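Local coordinates for sensor protein (Rhodopseudomonas palustris, PDB 2OOL) that senses light through a bound bilin chromophore and, as a bacteriophytochrome, probably relays the signal through a histidine kinase part outside this fragment, at residues L162-A165 with C166-A170. Residues are numbered along the deposited sequence; the frame is centred on the assembly and turned at random.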
loop_
_atom_site.group_PDB
_atom_site.type_symbol
_atom_site.label_atom_id
_atom_site.label_comp_id
_atom_site.label_asym_id
_atom_site.label_seq_id
_atom_site.Cartn_x
_atom_site.Cartn_y
_atom_site.Cartn_z
ATOM N N LEU A 162 8.230 -14.294 17.020
ATOM C CA LEU A 162 9.099 -13.323 16.361
ATOM C C LEU A 162 9.699 -13.817 15.043
ATOM O O LEU A 162 9.661 -13.106 14.053
ATOM C CB LEU A 162 10.229 -12.872 17.316
ATOM C CG LEU A 162 11.192 -11.788 16.842
ATOM C CD1 LEU A 162 10.429 -10.473 16.715
ATOM C CD2 LEU A 162 12.402 -11.635 17.798
ATOM N N PRO A 163 10.289 -15.019 15.030
ATOM C CA PRO A 163 10.803 -15.469 13.727
ATOM C C PRO A 163 9.731 -15.505 12.631
ATOM O O PRO A 163 10.044 -15.267 11.481
ATOM C CB PRO A 163 11.339 -16.875 14.020
ATOM C CG PRO A 163 11.563 -16.894 15.520
ATOM C CD PRO A 163 10.527 -16.005 16.104
ATOM N N THR A 164 8.484 -15.789 12.983
ATOM C CA THR A 164 7.387 -15.749 12.010
ATOM C C THR A 164 7.126 -14.301 11.553
ATOM O O THR A 164 6.929 -14.048 10.370
ATOM C CB THR A 164 6.099 -16.365 12.589
ATOM O OG1 THR A 164 6.399 -17.668 13.113
ATOM C CG2 THR A 164 4.990 -16.501 11.526
ATOM N N ALA A 165 7.133 -13.365 12.498
ATOM C CA ALA A 165 6.879 -11.973 12.176
ATOM C C ALA A 165 7.997 -11.463 11.259
ATOM O O ALA A 165 7.733 -10.846 10.228
ATOM C CB ALA A 165 6.794 -11.136 13.434
ATOM N N CYS A 166 9.234 -11.773 11.635
ATOM C CA CYS A 166 10.389 -11.341 10.877
ATOM C C CYS A 166 10.422 -11.913 9.478
ATOM O O CYS A 166 10.796 -11.200 8.529
ATOM C CB CYS A 166 11.681 -11.644 11.636
ATOM S SG CYS A 166 11.836 -10.576 13.083
ATOM N N TRP A 167 10.019 -13.166 9.339
ATOM C CA TRP A 167 9.991 -13.844 8.037
ATOM C C TRP A 167 8.865 -13.322 7.122
ATOM O O TRP A 167 9.053 -13.183 5.926
ATOM C CB TRP A 167 9.927 -15.384 8.191
ATOM C CG TRP A 167 9.921 -16.040 6.844
ATOM C CD1 TRP A 167 10.999 -16.412 6.094
ATOM C CD2 TRP A 167 8.764 -16.310 6.045
ATOM N NE1 TRP A 167 10.581 -16.940 4.888
ATOM C CE2 TRP A 167 9.214 -16.865 4.830
ATOM C CE3 TRP A 167 7.386 -16.141 6.249
ATOM C CZ2 TRP A 167 8.338 -17.252 3.823
ATOM C CZ3 TRP A 167 6.513 -16.539 5.252
ATOM C CH2 TRP A 167 6.991 -17.092 4.056
ATOM N N ILE A 168 7.704 -13.023 7.681
ATOM C CA ILE A 168 6.657 -12.369 6.918
ATOM C C ILE A 168 7.235 -11.047 6.384
ATOM O O ILE A 168 7.115 -10.752 5.225
ATOM C CB ILE A 168 5.375 -12.130 7.779
ATOM C CG1 ILE A 168 4.694 -13.481 8.119
ATOM C CG2 ILE A 168 4.396 -11.183 7.065
ATOM C CD1 ILE A 168 3.894 -13.543 9.435
ATOM N N ALA A 169 7.909 -10.274 7.221
ATOM C CA ALA A 169 8.469 -8.984 6.773
ATOM C C ALA A 169 9.448 -9.184 5.631
ATOM O O ALA A 169 9.332 -8.508 4.623
ATOM C CB ALA A 169 9.129 -8.247 7.919
ATOM N N ALA A 170 10.382 -10.128 5.774
ATOM C CA ALA A 170 11.486 -10.324 4.806
ATOM C C ALA A 170 10.972 -10.781 3.469
ATOM O O ALA A 170 11.411 -10.294 2.424
ATOM C CB ALA A 170 12.540 -11.325 5.331
#
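The backbone O of Leu162 accepts the shortest sound bond here, from Cys166 N at 2.8 Å; with an N-H...O angle of 173° it is almost straight. Three further i to i+4 bonds continue the alpha-helical series. Ile168 N reaches Thr164 O at 3.0 Å and Ala169 N reaches Ala165 O at 3.1 Å, whereas Trp167 N to Pro163 O, at 3.0 Å, is the most bent of the four: its N-H...O angle is 148° and the donor stands above the carbonyl plane.

Side chains one turn apart pack along two flanks of the helix. On one, the thiol of Cys166 lies beside its own backbone N (chi1 -70°), which turns SG back over the preceding turn, 3.9 Å from Leu162 CD1 and 3.5 Å from Leu162 O. On the other, CG1 of Ile168 lies beside the backbone N and the extended chi2 carries CD1 on to Thr164, where it meets CG2 at 3.8 Å, the two side chains meeting at a slant. The hydroxyl OG1 of Thr164 is instead hydrogen-bonded to Asp161 OD1, just before the helix.

Leu162, Ala165 and Ala169 rest on helix 308-332, Cys166 on strand 193-200, and Ile168 on helix 142-157. The side chain of Cys166 is about 13 Å from the bound bilin, and this is structural packing: the first turns of a GAF-domain alpha-helix that lies beside helix 308-332 and packs against strand 193-200 of the phytochrome fold.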